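Local coordinates for protein immunoreactive 84kD antigen PG93 (Porphyromonas gingivalis, PDB 5M11) that is an essential surface component of the type-IX secretion system, the machinery that exports proteins across the outer membrane, and binds zinc and calcium ions, at residues 459-464 with 496-501; 443-448 with 465-470; 480-485 with 556-561. One frame throughout, in Å; residues are numbered along the deposited sequence.

Interaction 1: residues 459-464 with 496-501; sequences FSYPDV and GVLIFN. With ZN (zinc ion), chain G.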
loop_
_atom_site.group_PDB
_atom_site.type_symbol
_atom_site.label_atom_id
_atom_site.label_comp_id
_atom_site.label_asym_id
_atom_site.label_seq_id
_atom_site.Cartn_x
_atom_site.Cartn_y
_atom_site.Cartn_z
ATOM N N PHE A 459 -4.854 -23.824 -27.899
ATOM C CA PHE A 459 -5.276 -25.194 -27.639
ATOM C C PHE A 459 -5.775 -25.315 -26.198
ATOM O O PHE A 459 -5.812 -24.318 -25.475
ATOM C CB PHE A 459 -4.117 -26.184 -27.914
ATOM C CG PHE A 459 -2.864 -25.990 -27.083
ATOM C CD1 PHE A 459 -2.748 -26.569 -25.820
ATOM C CD2 PHE A 459 -1.779 -25.288 -27.586
ATOM C CE1 PHE A 459 -1.593 -26.401 -25.055
ATOM C CE2 PHE A 459 -0.611 -25.144 -26.826
ATOM C CZ PHE A 459 -0.527 -25.711 -25.568
ATOM N N SER A 460 -6.121 -26.547 -25.774
ATOM C CA SER A 460 -6.525 -26.879 -24.410
ATOM C C SER A 460 -6.466 -28.385 -24.171
ATOM O O SER A 460 -6.133 -29.162 -25.079
ATOM C CB SER A 460 -7.925 -26.360 -24.100
ATOM O OG SER A 460 -8.080 -26.291 -22.692
ATOM N N TYR A 461 -6.791 -28.791 -22.937
ATOM C CA TYR A 461 -6.904 -30.183 -22.531
ATOM C C TYR A 461 -8.294 -30.332 -21.899
ATOM O O TYR A 461 -8.600 -29.550 -21.003
ATOM C CB TYR A 461 -5.764 -30.564 -21.587
ATOM C CG TYR A 461 -4.391 -30.231 -22.132
ATOM C CD1 TYR A 461 -3.797 -31.020 -23.116
ATOM C CD2 TYR A 461 -3.678 -29.126 -21.657
ATOM C CE1 TYR A 461 -2.529 -30.721 -23.617
ATOM C CE2 TYR A 461 -2.404 -28.823 -22.142
ATOM C CZ TYR A 461 -1.828 -29.632 -23.112
ATOM O OH TYR A 461 -0.567 -29.353 -23.581
ATOM N N PRO A 462 -9.181 -31.233 -22.401
ATOM C CA PRO A 462 -10.572 -31.309 -21.878
ATOM C C PRO A 462 -10.754 -31.195 -20.353
ATOM O O PRO A 462 -11.717 -30.561 -19.907
ATOM C CB PRO A 462 -11.058 -32.675 -22.359
ATOM C CG PRO A 462 -10.261 -32.969 -23.568
ATOM C CD PRO A 462 -8.979 -32.179 -23.519
ATOM N N ASP A 463 -9.837 -31.788 -19.566
ATOM C CA ASP A 463 -9.838 -31.757 -18.096
ATOM C C ASP A 463 -9.681 -30.291 -17.531
ATOM O O ASP A 463 -10.213 -30.009 -16.461
ATOM C CB ASP A 463 -8.757 -32.714 -17.509
ATOM C CG ASP A 463 -7.620 -33.111 -18.453
ATOM O OD1 ASP A 463 -7.811 -34.062 -19.258
ATOM O OD2 ASP A 463 -6.551 -32.462 -18.399
ATOM N N VAL A 464 -9.005 -29.371 -18.263
ATOM C CA VAL A 464 -8.810 -27.958 -17.861
ATOM C C VAL A 464 -9.597 -26.952 -18.753
ATOM O O VAL A 464 -9.629 -25.768 -18.413
ATOM C CB VAL A 464 -7.322 -27.508 -17.784
ATOM C CG1 VAL A 464 -6.599 -28.140 -16.603
ATOM C CG2 VAL A 464 -6.577 -27.736 -19.100
ATOM N N GLY A 496 -6.743 -27.134 -8.986
ATOM C CA GLY A 496 -5.460 -27.794 -8.788
ATOM C C GLY A 496 -4.325 -27.014 -9.412
ATOM O O GLY A 496 -4.201 -25.801 -9.209
ATOM N N VAL A 497 -3.494 -27.719 -10.182
ATOM C CA VAL A 497 -2.365 -27.220 -10.969
ATOM C C VAL A 497 -2.327 -28.036 -12.263
ATOM O O VAL A 497 -2.548 -29.250 -12.232
ATOM C CB VAL A 497 -1.003 -27.315 -10.209
ATOM C CG1 VAL A 497 0.187 -26.970 -11.106
ATOM C CG2 VAL A 497 -0.992 -26.473 -8.943
ATOM N N LEU A 498 -2.024 -27.384 -13.383
ATOM C CA LEU A 498 -1.840 -28.068 -14.651
ATOM C C LEU A 498 -0.376 -27.906 -15.113
ATOM O O LEU A 498 0.127 -26.780 -15.262
ATOM C CB LEU A 498 -2.839 -27.574 -15.717
ATOM C CG LEU A 498 -2.491 -27.866 -17.176
ATOM C CD1 LEU A 498 -2.886 -29.281 -17.588
ATOM C CD2 LEU A 498 -3.125 -26.861 -18.073
ATOM N N ILE A 499 0.305 -29.041 -15.302
ATOM C CA ILE A 499 1.670 -29.093 -15.827
ATOM C C ILE A 499 1.527 -29.596 -17.254
ATOM O O ILE A 499 0.811 -30.575 -17.460
ATOM C CB ILE A 499 2.628 -29.981 -14.968
ATOM C CG1 ILE A 499 2.569 -29.629 -13.472
ATOM C CG2 ILE A 499 4.074 -29.978 -15.491
ATOM C CD1 ILE A 499 1.809 -30.637 -12.666
ATOM N N PHE A 500 2.142 -28.917 -18.239
ATOM C CA PHE A 500 2.061 -29.374 -19.625
ATOM C C PHE A 500 3.271 -28.950 -20.459
ATOM O O PHE A 500 3.902 -27.930 -20.161
ATOM C CB PHE A 500 0.770 -28.893 -20.294
ATOM C CG PHE A 500 0.674 -27.408 -20.477
ATOM C CD1 PHE A 500 0.987 -26.820 -21.697
ATOM C CD2 PHE A 500 0.229 -26.593 -19.441
ATOM C CE1 PHE A 500 0.895 -25.439 -21.868
ATOM C CE2 PHE A 500 0.144 -25.215 -19.611
ATOM C CZ PHE A 500 0.485 -24.647 -20.824
ATOM N N ASN A 501 3.579 -29.744 -21.510
ATOM C CA ASN A 501 4.668 -29.489 -22.447
ATOM C C ASN A 501 4.171 -29.667 -23.872
ATOM O O ASN A 501 3.831 -30.770 -24.290
ATOM C CB ASN A 501 5.879 -30.382 -22.174
ATOM C CG ASN A 501 7.165 -29.798 -22.692
ATOM O OD1 ASN A 501 7.368 -29.631 -23.900
ATOM N ND2 ASN A 501 8.068 -29.483 -21.783
HETATM ZN ZN ZN G . -5.465 -34.233 -18.530
#

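Interaction 2: residues 443-448 with 465-470; sequences GKNIFM and ANLASF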
loop_
_atom_site.group_PDB
_atom_site.type_symbol
_atom_site.label_atom_id
_atom_site.label_comp_id
_atom_site.label_asym_id
_atom_site.label_seq_id
_atom_site.Cartn_x
_atom_site.Cartn_y
_atom_site.Cartn_z
ATOM N N GLY A 443 -13.177 -22.175 -24.449
ATOM C CA GLY A 443 -12.718 -23.503 -24.866
ATOM C C GLY A 443 -11.207 -23.652 -25.002
ATOM O O GLY A 443 -10.579 -24.295 -24.153
ATOM N N LYS A 444 -10.605 -23.041 -26.067
ATOM C CA LYS A 444 -9.158 -23.055 -26.356
ATOM C C LYS A 444 -8.453 -22.094 -25.385
ATOM O O LYS A 444 -8.045 -20.974 -25.738
ATOM C CB LYS A 444 -8.883 -22.699 -27.828
ATOM C CG LYS A 444 -9.355 -23.734 -28.843
ATOM C CD LYS A 444 -9.438 -23.159 -30.252
ATOM C CE LYS A 444 -8.198 -23.442 -31.072
ATOM N NZ LYS A 444 -7.864 -22.325 -32.003
ATOM N N ASN A 445 -8.350 -22.566 -24.136
ATOM C CA ASN A 445 -7.840 -21.893 -22.949
ATOM C C ASN A 445 -6.411 -21.381 -23.057
ATOM O O ASN A 445 -6.172 -20.215 -22.766
ATOM C CB ASN A 445 -7.924 -22.853 -21.756
ATOM C CG ASN A 445 -9.191 -22.748 -20.944
ATOM O OD1 ASN A 445 -9.632 -23.733 -20.375
ATOM N ND2 ASN A 445 -9.784 -21.555 -20.818
ATOM N N ILE A 446 -5.462 -22.279 -23.385
ATOM C CA ILE A 446 -4.015 -22.038 -23.453
ATOM C C ILE A 446 -3.616 -21.515 -24.840
ATOM O O ILE A 446 -4.059 -22.065 -25.847
ATOM C CB ILE A 446 -3.280 -23.369 -23.099
ATOM C CG1 ILE A 446 -3.697 -23.890 -21.679
ATOM C CG2 ILE A 446 -1.764 -23.192 -23.196
ATOM C CD1 ILE A 446 -3.852 -25.364 -21.549
ATOM N N PHE A 447 -2.770 -20.468 -24.895
ATOM C CA PHE A 447 -2.328 -19.905 -26.171
ATOM C C PHE A 447 -0.821 -19.574 -26.187
ATOM O O PHE A 447 -0.157 -19.524 -25.145
ATOM C CB PHE A 447 -3.162 -18.645 -26.552
ATOM C CG PHE A 447 -2.859 -17.383 -25.776
ATOM C CD1 PHE A 447 -1.818 -16.546 -26.154
ATOM C CD2 PHE A 447 -3.632 -17.016 -24.684
ATOM C CE1 PHE A 447 -1.518 -15.396 -25.419
ATOM C CE2 PHE A 447 -3.337 -15.859 -23.954
ATOM C CZ PHE A 447 -2.271 -15.066 -24.318
ATOM N N MET A 448 -0.306 -19.335 -27.403
ATOM C CA MET A 448 1.049 -18.908 -27.681
ATOM C C MET A 448 1.051 -17.864 -28.814
ATOM O O MET A 448 0.346 -18.026 -29.832
ATOM C CB MET A 448 1.973 -20.077 -28.021
ATOM C CG MET A 448 3.425 -19.653 -28.090
ATOM S SD MET A 448 4.327 -20.240 -29.551
ATOM C CE MET A 448 3.636 -19.169 -30.855
ATOM N N ALA A 465 -10.200 -27.397 -19.883
ATOM C CA ALA A 465 -10.939 -26.507 -20.781
ATOM C C ALA A 465 -12.197 -25.929 -20.123
ATOM O O ALA A 465 -12.849 -26.590 -19.302
ATOM C CB ALA A 465 -11.302 -27.222 -22.068
ATOM N N ASN A 466 -12.477 -24.648 -20.461
ATOM C CA ASN A 466 -13.611 -23.790 -20.074
ATOM C C ASN A 466 -13.622 -23.361 -18.599
ATOM O O ASN A 466 -14.591 -22.722 -18.187
ATOM C CB ASN A 466 -14.942 -24.436 -20.444
ATOM C CG ASN A 466 -15.152 -24.526 -21.928
ATOM O OD1 ASN A 466 -15.241 -23.508 -22.618
ATOM N ND2 ASN A 466 -15.245 -25.747 -22.457
ATOM N N LEU A 467 -12.542 -23.622 -17.827
ATOM C CA LEU A 467 -12.499 -23.189 -16.424
ATOM C C LEU A 467 -12.463 -21.669 -16.352
ATOM O O LEU A 467 -11.854 -21.027 -17.208
ATOM C CB LEU A 467 -11.357 -23.818 -15.596
ATOM C CG LEU A 467 -9.888 -23.597 -16.000
ATOM C CD1 LEU A 467 -9.314 -22.340 -15.347
ATOM C CD2 LEU A 467 -9.041 -24.778 -15.543
ATOM N N ALA A 468 -13.155 -21.110 -15.350
ATOM C CA ALA A 468 -13.311 -19.680 -15.106
ATOM C C ALA A 468 -11.981 -18.902 -15.128
ATOM O O ALA A 468 -11.856 -17.964 -15.912
ATOM C CB ALA A 468 -14.015 -19.457 -13.778
ATOM N N SER A 469 -10.999 -19.272 -14.286
ATOM C CA SER A 469 -9.747 -18.528 -14.244
ATOM C C SER A 469 -8.574 -19.332 -13.732
ATOM O O SER A 469 -8.685 -20.072 -12.747
ATOM C CB SER A 469 -9.899 -17.291 -13.367
ATOM O OG SER A 469 -8.670 -16.606 -13.205
ATOM N N PHE A 470 -7.435 -19.143 -14.413
ATOM C CA PHE A 470 -6.132 -19.680 -14.056
ATOM C C PHE A 470 -5.440 -18.629 -13.200
ATOM O O PHE A 470 -5.938 -17.503 -13.090
ATOM C CB PHE A 470 -5.303 -20.008 -15.313
ATOM C CG PHE A 470 -5.614 -21.298 -16.037
ATOM C CD1 PHE A 470 -5.075 -22.505 -15.605
ATOM C CD2 PHE A 470 -6.372 -21.294 -17.204
ATOM C CE1 PHE A 470 -5.316 -23.691 -16.313
ATOM C CE2 PHE A 470 -6.645 -22.483 -17.890
ATOM C CZ PHE A 470 -6.111 -23.673 -17.446
#

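Interaction 3: residues 480-485 with 556-561; sequences DKWVNI and YNAAGV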
loop_
_atom_site.group_PDB
_atom_site.type_symbol
_atom_site.label_atom_id
_atom_site.label_comp_id
_atom_site.label_asym_id
_atom_site.label_seq_id
_atom_site.Cartn_x
_atom_site.Cartn_y
_atom_site.Cartn_z
ATOM N N ASP A 480 8.550 -27.454 -19.345
ATOM C CA ASP A 480 7.284 -27.744 -18.664
ATOM C C ASP A 480 6.632 -26.441 -18.211
ATOM O O ASP A 480 7.336 -25.513 -17.790
ATOM C CB ASP A 480 7.521 -28.665 -17.449
ATOM C CG ASP A 480 7.835 -30.109 -17.769
ATOM O OD1 ASP A 480 8.335 -30.380 -18.888
ATOM O OD2 ASP A 480 7.617 -30.967 -16.886
ATOM N N LYS A 481 5.303 -26.354 -18.318
ATOM C CA LYS A 481 4.584 -25.146 -17.923
ATOM C C LYS A 481 3.625 -25.495 -16.822
ATOM O O LYS A 481 2.818 -26.410 -16.987
ATOM C CB LYS A 481 3.867 -24.504 -19.127
ATOM C CG LYS A 481 4.838 -23.976 -20.178
ATOM C CD LYS A 481 4.289 -24.070 -21.581
ATOM C CE LYS A 481 5.307 -23.644 -22.617
ATOM N NZ LYS A 481 6.186 -24.767 -23.035
ATOM N N TRP A 482 3.756 -24.815 -15.671
ATOM C CA TRP A 482 2.890 -25.010 -14.500
ATOM C C TRP A 482 1.953 -23.849 -14.410
ATOM O O TRP A 482 2.402 -22.700 -14.442
ATOM C CB TRP A 482 3.696 -25.158 -13.185
ATOM C CG TRP A 482 4.594 -26.367 -13.103
ATOM C CD1 TRP A 482 5.471 -26.800 -14.049
ATOM C CD2 TRP A 482 4.779 -27.228 -11.963
ATOM N NE1 TRP A 482 6.124 -27.930 -13.609
ATOM C CE2 TRP A 482 5.746 -28.193 -12.321
ATOM C CE3 TRP A 482 4.199 -27.296 -10.685
ATOM C CZ2 TRP A 482 6.146 -29.211 -11.455
ATOM C CZ3 TRP A 482 4.600 -28.300 -9.826
ATOM C CH2 TRP A 482 5.555 -29.253 -10.215
ATOM N N VAL A 483 0.646 -24.129 -14.363
ATOM C CA VAL A 483 -0.378 -23.087 -14.220
ATOM C C VAL A 483 -1.301 -23.488 -13.068
ATOM O O VAL A 483 -1.845 -24.582 -13.119
ATOM C CB VAL A 483 -1.194 -22.765 -15.519
ATOM C CG1 VAL A 483 -1.779 -21.365 -15.453
ATOM C CG2 VAL A 483 -0.357 -22.900 -16.785
ATOM N N ASN A 484 -1.477 -22.615 -12.049
ATOM C CA ASN A 484 -2.400 -22.853 -10.924
ATOM C C ASN A 484 -3.854 -22.536 -11.334
ATOM O O ASN A 484 -4.065 -21.731 -12.232
ATOM C CB ASN A 484 -2.008 -22.074 -9.643
ATOM C CG ASN A 484 -1.803 -20.574 -9.751
ATOM O OD1 ASN A 484 -0.872 -20.074 -10.390
ATOM N ND2 ASN A 484 -2.549 -19.829 -8.966
ATOM N N ILE A 485 -4.847 -23.201 -10.705
ATOM C CA ILE A 485 -6.278 -22.977 -11.008
ATOM C C ILE A 485 -6.888 -22.109 -9.912
ATOM O O ILE A 485 -6.974 -22.541 -8.757
ATOM C CB ILE A 485 -7.129 -24.285 -11.219
ATOM C CG1 ILE A 485 -6.328 -25.444 -11.911
ATOM C CG2 ILE A 485 -8.467 -23.996 -11.942
ATOM C CD1 ILE A 485 -5.936 -25.309 -13.329
ATOM N N TYR A 556 9.797 -31.753 -4.965
ATOM C CA TYR A 556 11.204 -31.909 -5.331
ATOM C C TYR A 556 11.288 -32.470 -6.785
ATOM O O TYR A 556 10.304 -33.036 -7.286
ATOM C CB TYR A 556 11.918 -32.788 -4.290
ATOM C CG TYR A 556 12.296 -32.019 -3.042
ATOM C CD1 TYR A 556 13.630 -31.853 -2.678
ATOM C CD2 TYR A 556 11.323 -31.404 -2.252
ATOM C CE1 TYR A 556 13.986 -31.118 -1.543
ATOM C CE2 TYR A 556 11.668 -30.656 -1.125
ATOM C CZ TYR A 556 13.000 -30.513 -0.776
ATOM O OH TYR A 556 13.336 -29.766 0.326
ATOM N N ASN A 557 12.435 -32.235 -7.475
ATOM C CA ASN A 557 12.707 -32.661 -8.867
ATOM C C ASN A 557 11.436 -32.458 -9.726
ATOM O O ASN A 557 10.825 -33.423 -10.216
ATOM C CB ASN A 557 13.238 -34.120 -8.923
ATOM C CG ASN A 557 13.350 -34.713 -10.320
ATOM O OD1 ASN A 557 13.680 -34.028 -11.307
ATOM N ND2 ASN A 557 12.996 -35.990 -10.445
ATOM N N ALA A 558 11.015 -31.178 -9.838
ATOM C CA ALA A 558 9.802 -30.754 -10.543
ATOM C C ALA A 558 9.859 -31.047 -12.057
ATOM O O ALA A 558 8.819 -31.312 -12.660
ATOM C CB ALA A 558 9.558 -29.284 -10.294
ATOM N N ALA A 559 11.073 -31.038 -12.645
ATOM C CA ALA A 559 11.361 -31.308 -14.059
ATOM C C ALA A 559 10.922 -32.742 -14.525
ATOM O O ALA A 559 10.617 -32.950 -15.714
ATOM C CB ALA A 559 12.847 -31.115 -14.315
ATOM N N GLY A 560 10.872 -33.694 -13.596
ATOM C CA GLY A 560 10.491 -35.054 -13.945
ATOM C C GLY A 560 9.046 -35.459 -13.714
ATOM O O GLY A 560 8.720 -36.637 -13.901
ATOM N N VAL A 561 8.170 -34.516 -13.307
ATOM C CA VAL A 561 6.772 -34.823 -12.983
ATOM C C VAL A 561 6.043 -35.397 -14.178
ATOM O O VAL A 561 5.360 -36.403 -13.998
ATOM C CB VAL A 561 5.954 -33.674 -12.331
ATOM C CG1 VAL A 561 6.468 -33.349 -10.929
ATOM C CG2 VAL A 561 5.902 -32.420 -13.207
#

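Interaction 1: residues 459-464 with 496-501
The rings of Y461 and F500 form an oblique pair, centroids 5.7 Å apart and planes at 57°, and F459 meets F500 at the F459 edge. There F500 CE1 lies near the F459 plane, 4.0 Å from F459 CZ, and Y461 CE2 also sits in plane at the F459 rim. At the edge of the Y461 ring, in its plane, is F500 CD1, 3.5 Å from Y461 OH. Y461 CE2 approaches F500 CB at 3.7 Å. A chi1 of 66°, with CG between the backbone N and the carbonyl carbon, turns the F500 ring toward Y461 OH and F459 CZ. V464 CG2 packs on L498 CD2 at 3.7 Å, while L498 CD1 turns to the Y461 ring.

The Y461 hydroxyl touches F500 and is hydrogen-bonded to D512, a calcium ligand; its ring stacks on H514. D463 binds zinc through both carboxylate oxygens, with H514 as the other protein ligand. The contact lays the loop after strand 455-459, which carries D463, against strand 497-501, flanked by strands 481-485 and 513-517, a join consistent with successive beta-propeller blades. I446 of strand 446-450 touches F459 and Y461 of one segment, L498 and F500 of the other.

Interaction 2: residues 443-448 with 465-470
N445 and N466 carry the polar part of this contact, in which the turn leading into strand 446-450 lies against the loop leading into strand 469-475. The one hydrogen bond across it is weak: N466 N approaches N445 OD1 at 3.0 Å, but the N-H...O angle is only 122°, so the donor points well off the oxygen. The other end of the same amide is engaged as well, since N445 ND2 makes a weak hydrogen bond to the L439 carbonyl. A second approach, N466 OD1 to G443 N at 3.1 Å, has too poor an angle to count as a bond. N466 nevertheless lays its amide beside G443, because CG stands beside its own backbone N (chi1 -68°).

The van der Waals part centres on F470. Its ring edge receives the N445 amide, CE2 lying 4.0 Å from N445 CG, and the amide and ring planes are almost perpendicular at 88°. L467, from the same segment as F470, lies over one face of that ring near its rim. At the outer end, the methyl of A465 touches the carbonyl oxygen of G443 at 3.7 Å.

Backbone features shape both segments. K444 is the centre of an inverse gamma turn, and N445 with I446 forms a classic beta bulge opposite F459. Within the second segment S469 OG donates to the F470 carbonyl.

The two segments belong to successive antiparallel meanders, consistent with adjacent beta-propeller blades. As modelled, the buried N445 amide has polar partners on both atoms, OD1 taking a weak bond from N466 N and ND2 giving one to L439 O at the end of strand 435-439. N445 OD1 also lies close to V464 O, however, so the orientation of the amide, and with it these bonds, remains uncertain.

Interaction 3: residues 480-485 with 556-561
W482 meets A558 and V561 with the six-membered end of its indole, and this is the tight part of the contact. Two methyl groups converge on one ring atom: A558 CB lies 3.6 Å from W482 CZ2, and V561 CG2 lies 3.7 Å from that same CZ2. Both approach obliquely, neither squarely over a face nor along an edge. The A558 carbonyl oxygen is placed differently, in the plane of the indole at its edge and again 3.6 Å from W482 CZ2. With CG opposite the carbonyl carbon (chi1 -64°), the tryptophan carries its indole out from strand 481-485 to the loop. V561 offers CG2, whereas CG1 remains farther from the indole.

The looser part belongs to D480. Its OD2 comes no closer than 3.8 Å to the A559 carbonyl oxygen and makes no hydrogen bond across the contact, an oxygen-to-oxygen approach that should add no attraction. The carboxylate is held instead by its other oxygen, OD1, which accepts a hydrogen bond from N501 ND2. On this side A559 is exposed to solvent and its methyl group points away from strand 481-485.

The short 3-10 segment around A558 to G560 turns the chain so that A558 and V561 both present side chains to the indole, while A559 turns its own outward. Its internal backbone bonds, G560 N to N557 O and V561 N to A558 O, are long and weak.

Around the indole, I474 and I499 come from strands 469-475 and 497-501 on either side of strand 481-485, while V544 and M546 come from strand 544-548. The loop between strands 551-555 and 570-575 thereby closes onto the neighbouring four-stranded sheet, consistent with contact between adjacent beta-propeller blades.

In the fold
Following the chain, 443-448 comes first and is joined by 465-470 in interaction 2, which closes a short loop holding the end of strand 446-450 and strand 455-459. Interaction 1 opens inside that loop, at 459-464, and closes later at 496-501, so the two cross. Interaction 3 opens at 480-485, before interaction 1 has closed, and crosses it in turn, ending at 556-561; interactions 2 and 3 follow in series. Interactions 1 and 2 join the sheet running from strand 422-429 to 455-459 to that running from 469-475 to 513-517, and interaction 3 ties the latter to the sheet beginning with 533-538. Three successive antiparallel meanders, resembling propeller blades, are thus linked through the central one.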